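Local atomic coordinates of Non-structural protein 5 (Modoc virus, PDB entry 2WA2), a protein that binds S-adenosylmethionine and, as the methyltransferase domain of a flavivirus NS5, probably methylates the viral RNA cap at guanine N7 and ribose 2'-O. Residues A[72-75]-A[79-82]; A[98-103]-A[107-112]. The protein carries 4 engineered substitutions. All blocks are in the same frame, centred on the assembly; numbering follows the deposited sequence.

Contact 1. Residues A[72-75]-A[79-82]; sequences AWID and GVEL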
loop_
_atom_site.group_PDB
_atom_site.type_symbol
_atom_site.label_atom_id
_atom_site.label_comp_id
_atom_site.label_asym_id
_atom_site.label_seq_id
_atom_site.Cartn_x
_atom_site.Cartn_y
_atom_site.Cartn_z
ATOM N N ALA A 72 5.828 -9.705 0.880
ATOM C CA ALA A 72 6.106 -11.136 0.621
ATOM C C ALA A 72 4.816 -11.925 0.379
ATOM O O ALA A 72 4.750 -12.766 -0.531
ATOM C CB ALA A 72 6.957 -11.771 1.779
ATOM N N TRP A 73 3.792 -11.629 1.192
ATOM C CA TRP A 73 2.479 -12.223 1.047
ATOM C C TRP A 73 1.868 -11.913 -0.308
ATOM O O TRP A 73 1.411 -12.826 -0.998
ATOM C CB TRP A 73 1.539 -11.777 2.173
ATOM C CG TRP A 73 0.237 -12.559 2.222
ATOM C CD1 TRP A 73 -0.020 -13.678 2.985
ATOM C CD2 TRP A 73 -0.961 -12.299 1.469
ATOM N NE1 TRP A 73 -1.312 -14.108 2.760
ATOM C CE2 TRP A 73 -1.907 -13.291 1.831
ATOM C CE3 TRP A 73 -1.329 -11.325 0.520
ATOM C CZ2 TRP A 73 -3.205 -13.334 1.286
ATOM C CZ3 TRP A 73 -2.628 -11.360 -0.014
ATOM C CH2 TRP A 73 -3.549 -12.375 0.371
ATOM N N ILE A 74 1.837 -10.633 -0.681
ATOM C CA ILE A 74 1.331 -10.210 -1.983
ATOM C C ILE A 74 2.121 -10.873 -3.130
ATOM O O ILE A 74 1.536 -11.288 -4.142
ATOM C CB ILE A 74 1.391 -8.679 -2.133
ATOM C CG1 ILE A 74 0.494 -8.002 -1.066
ATOM C CG2 ILE A 74 1.070 -8.242 -3.604
ATOM C CD1 ILE A 74 0.666 -6.495 -0.990
ATOM N N ASP A 75 3.443 -10.961 -2.961
ATOM C CA ASP A 75 4.311 -11.499 -4.019
ATOM C C ASP A 75 4.023 -12.978 -4.232
ATOM O O ASP A 75 3.893 -13.428 -5.376
ATOM C CB ASP A 75 5.781 -11.288 -3.670
ATOM C CG ASP A 75 6.720 -11.759 -4.763
ATOM O OD1 ASP A 75 6.318 -11.796 -5.951
ATOM O OD2 ASP A 75 7.870 -12.092 -4.417
ATOM N N GLY A 79 0.323 -11.281 -6.647
ATOM C CA GLY A 79 -0.208 -9.922 -6.697
ATOM C C GLY A 79 0.632 -8.977 -7.520
ATOM O O GLY A 79 0.124 -8.025 -8.104
ATOM N N VAL A 80 1.933 -9.237 -7.584
ATOM C CA VAL A 80 2.849 -8.335 -8.291
ATOM C C VAL A 80 4.109 -9.063 -8.727
ATOM O O VAL A 80 4.743 -9.752 -7.920
ATOM C CB VAL A 80 3.236 -7.077 -7.410
ATOM C CG1 VAL A 80 3.962 -7.499 -6.112
ATOM C CG2 VAL A 80 4.074 -6.077 -8.215
ATOM N N GLU A 81 4.471 -8.890 -9.996
ATOM C CA GLU A 81 5.719 -9.427 -10.528
ATOM C C GLU A 81 6.843 -8.430 -10.261
ATOM O O GLU A 81 6.882 -7.353 -10.842
ATOM C CB GLU A 81 5.584 -9.733 -12.028
ATOM C CG GLU A 81 6.898 -10.259 -12.704
ATOM C CD GLU A 81 7.345 -11.672 -12.233
ATOM O OE1 GLU A 81 6.535 -12.445 -11.636
ATOM O OE2 GLU A 81 8.529 -12.006 -12.489
ATOM N N LEU A 82 7.737 -8.798 -9.358
ATOM C CA LEU A 82 8.852 -7.936 -8.995
ATOM C C LEU A 82 9.950 -8.177 -10.040
ATOM O O LEU A 82 10.495 -9.267 -10.128
ATOM C CB LEU A 82 9.288 -8.228 -7.546
ATOM C CG LEU A 82 8.262 -7.890 -6.447
ATOM C CD1 LEU A 82 8.710 -8.367 -5.081
ATOM C CD2 LEU A 82 7.888 -6.400 -6.395
HETATM O O HOH W 1 7.795 -11.467 -8.132
#
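Gly-79 N donates to Ile-74 O at 2.8 Å, a bond running from residue i+5 back to residue i as the chain leaves helix 66-76. It ties the start of the loop 79-82, which leads on to strand 86-89, to the C-terminal part of that helix. Here the loop backbone comes so near the helix that Ile-74 CG2 lies 3.7 Å from Gly-79 CA. Next comes Val-80, whose CG1 meets the same Ile-74 CG2 at 3.9 Å, the two side chains passing at a slant; both also pack on Cys-190 of strand 188-193, which joins this corner of the chain to the central sheet. Val-80 O faces Asp-75 OD1 at 3.2 Å, but both are acceptors and nothing bonds them directly. Leu-82 packs its CD1 against the carboxylate, 3.9 Å from Asp-75 OD2. With CG anti to the backbone N (chi1 -177°), Asp-75 reaches over to the loop, where a water donates to OD1 at 2.7 Å and accepts from Leu-82 N. The other oxygen, OD2, is hydrogen-bonded to Tyr-99 of helix 95-101. Each carboxylate oxygen thus has its own partner, which fixes the rotation of the group, and the water and the tyrosine probably offset the cost of holding a negative charge beside a backbone carbonyl and a leucine methyl.

Contact 2. Residues A[98-103]-A[107-112]; sequences YYAASQ and REVKAY
Val-109 is the one residue of 107-112 that packs on 98-103, and it does so with a single methyl. Its CG2 lies 4.1 Å from Ala-100 CB and 4.1 Å from Ala-101 CB, so the branch sits between two successive alanine methyls; it also comes within 3.9 Å of Ala-101 N, against the helix backbone itself. The torsion explains the choice of branch: CG1 is anti to the backbone N (chi1 -177°), while CG2 stands beside that N and is the one turned onto the alanines. Small side chains on the helix let the strand come close, with Ala-101 and Val-109 CA atoms 6.3 Å apart. One shell out, Tyr-99 O accepts from both Ser-102 N (3.1 Å) and Ser-102 OG (2.7 Å), the hydroxyl tilted 19° from the carbonyl plane. Gln-103 N closes onto Ala-100 O, and its side chain folds back so that NE2 lies 3.6 Å above the plane of the Tyr-99 ring, offset toward the rim, with a weak bond to Ser-102 OG. The contact belongs to the beta-alpha-beta unit of strand 86-89, helix 95-101 and strand 106-112, in the Rossmann-like fold of FtsJ-type methyltransferases. Strand 106-112 runs between 86-89 and 133-136, Val-109 pairing by its backbone with Leu-132 and Thr-134, while Ala-101 also touches Ile-133 and Val-109 also touches Ser-97 of the helix.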
loop_
_atom_site.group_PDB
_atom_site.type_symbol
_atom_site.label_atom_id
_atom_site.label_comp_id
_atom_site.label_asym_id
_atom_site.label_seq_id
_atom_site.Cartn_x
_atom_site.Cartn_y
_atom_site.Cartn_z
ATOM N N TYR A 98 14.460 -3.878 0.222
ATOM C CA TYR A 98 15.311 -5.022 0.557
ATOM C C TYR A 98 14.621 -6.313 0.168
ATOM O O TYR A 98 15.272 -7.259 -0.278
ATOM C CB TYR A 98 15.680 -5.019 2.036
ATOM C CG TYR A 98 16.789 -4.044 2.361
ATOM C CD1 TYR A 98 18.093 -4.262 1.899
ATOM C CD2 TYR A 98 16.540 -2.902 3.112
ATOM C CE1 TYR A 98 19.114 -3.351 2.168
ATOM C CE2 TYR A 98 17.567 -1.999 3.408
ATOM C CZ TYR A 98 18.836 -2.225 2.924
ATOM O OH TYR A 98 19.833 -1.321 3.202
ATOM N N TYR A 99 13.299 -6.354 0.318
ATOM C CA TYR A 99 12.572 -7.501 -0.180
ATOM C C TYR A 99 12.719 -7.615 -1.693
ATOM O O TYR A 99 13.143 -8.660 -2.201
ATOM C CB TYR A 99 11.096 -7.509 0.245
ATOM C CG TYR A 99 10.430 -8.757 -0.261
ATOM C CD1 TYR A 99 10.607 -9.980 0.393
ATOM C CD2 TYR A 99 9.695 -8.742 -1.439
ATOM C CE1 TYR A 99 10.021 -11.158 -0.109
ATOM C CE2 TYR A 99 9.097 -9.910 -1.944
ATOM C CZ TYR A 99 9.280 -11.108 -1.280
ATOM O OH TYR A 99 8.679 -12.238 -1.806
ATOM N N ALA A 100 12.380 -6.539 -2.411
ATOM C CA ALA A 100 12.478 -6.502 -3.852
ATOM C C ALA A 100 13.890 -6.856 -4.326
ATOM O O ALA A 100 14.036 -7.606 -5.270
ATOM C CB ALA A 100 12.075 -5.125 -4.382
ATOM N N ALA A 101 14.908 -6.306 -3.666
ATOM C CA ALA A 101 16.308 -6.497 -4.072
ATOM C C ALA A 101 16.800 -7.956 -3.967
ATOM O O ALA A 101 17.801 -8.347 -4.615
ATOM C CB ALA A 101 17.229 -5.557 -3.285
ATOM N N SER A 102 16.107 -8.754 -3.160
ATOM C CA SER A 102 16.430 -10.171 -3.028
ATOM C C SER A 102 15.729 -11.086 -4.049
ATOM O O SER A 102 16.005 -12.292 -4.088
ATOM C CB SER A 102 16.164 -10.644 -1.597
ATOM O OG SER A 102 14.768 -10.682 -1.344
ATOM N N GLN A 103 14.877 -10.525 -4.906
ATOM C CA GLN A 103 14.125 -11.342 -5.880
ATOM C C GLN A 103 14.827 -11.544 -7.235
ATOM O O GLN A 103 15.503 -10.639 -7.727
ATOM C CB GLN A 103 12.703 -10.798 -6.058
ATOM C CG GLN A 103 11.914 -10.793 -4.757
ATOM C CD GLN A 103 11.828 -12.167 -4.124
ATOM O OE1 GLN A 103 11.340 -13.113 -4.735
ATOM N NE2 GLN A 103 12.318 -12.285 -2.893
ATOM N N ARG A 107 16.512 -6.279 -11.206
ATOM C CA ARG A 107 17.838 -5.824 -11.619
ATOM C C ARG A 107 18.363 -4.651 -10.804
ATOM O O ARG A 107 19.555 -4.576 -10.531
ATOM C CB ARG A 107 17.853 -5.507 -13.108
ATOM C CG ARG A 107 17.905 -6.787 -13.953
ATOM C CD ARG A 107 18.020 -6.462 -15.433
ATOM N NE ARG A 107 19.412 -6.482 -15.907
ATOM C CZ ARG A 107 20.204 -5.408 -16.003
ATOM N NH1 ARG A 107 19.762 -4.201 -15.641
ATOM N NH2 ARG A 107 21.453 -5.543 -16.453
ATOM N N GLU A 108 17.478 -3.744 -10.410
ATOM C CA GLU A 108 17.848 -2.630 -9.523
ATOM C C GLU A 108 16.630 -2.086 -8.773
ATOM O O GLU A 108 15.479 -2.268 -9.206
ATOM C CB GLU A 108 18.510 -1.499 -10.323
ATOM C CG GLU A 108 17.584 -0.859 -11.320
ATOM C CD GLU A 108 18.237 0.248 -12.118
ATOM O OE1 GLU A 108 19.396 0.627 -11.812
ATOM O OE2 GLU A 108 17.586 0.737 -13.066
ATOM N N VAL A 109 16.882 -1.437 -7.641
ATOM C CA VAL A 109 15.808 -0.824 -6.874
ATOM C C VAL A 109 16.157 0.636 -6.605
ATOM O O VAL A 109 17.213 0.938 -6.068
ATOM C CB VAL A 109 15.550 -1.572 -5.549
ATOM C CG1 VAL A 109 14.368 -0.940 -4.804
ATOM C CG2 VAL A 109 15.257 -3.029 -5.805
ATOM N N LYS A 110 15.288 1.521 -7.045
ATOM C CA LYS A 110 15.414 2.922 -6.812
ATOM C C LYS A 110 14.321 3.296 -5.792
ATOM O O LYS A 110 13.103 3.277 -6.098
ATOM C CB LYS A 110 15.253 3.660 -8.136
ATOM C CG LYS A 110 16.323 3.266 -9.184
ATOM C CD LYS A 110 16.184 4.184 -10.389
ATOM C CE LYS A 110 17.207 3.906 -11.480
ATOM N NZ LYS A 110 16.934 4.830 -12.666
ATOM N N ALA A 111 14.780 3.618 -4.588
ATOM C CA ALA A 111 13.946 3.830 -3.403
ATOM C C ALA A 111 13.960 5.311 -2.962
ATOM O O ALA A 111 15.016 5.957 -2.942
ATOM C CB ALA A 111 14.446 2.920 -2.275
ATOM N N TYR A 112 12.785 5.846 -2.652
ATOM C CA TYR A 112 12.615 7.279 -2.377
ATOM C C TYR A 112 11.734 7.500 -1.161
ATOM O O TYR A 112 10.692 6.851 -1.018
ATOM C CB TYR A 112 12.003 7.986 -3.610
ATOM C CG TYR A 112 12.850 7.838 -4.843
ATOM C CD1 TYR A 112 13.887 8.739 -5.110
ATOM C CD2 TYR A 112 12.647 6.770 -5.732
ATOM C CE1 TYR A 112 14.692 8.586 -6.249
ATOM C CE2 TYR A 112 13.449 6.612 -6.889
ATOM C CZ TYR A 112 14.459 7.517 -7.123
ATOM O OH TYR A 112 15.259 7.385 -8.242
#

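In the fold
The two contacts follow one another along the chain, contact 1 closing before contact 2 opens, with centres 13 Å apart. Strand 86-89 lies between them in sequence: the loop 79-82 runs on toward it, and from it the chain passes through helix 95-101 into strand 106-112. They meet where helix 66-76 packs beside helix 95-101. Tyr-99 is the joint, its ring set against Ala-72 and Leu-82, whose CD1 approaches Tyr-99 CE2 to 3.5 Å. The side chains of Ile-74 and Ala-100 each lie about 10 Å from the bound S-adenosylmethionine, so the two contacts join parts of the methyltransferase fold near the cofactor without touching it through these side chains.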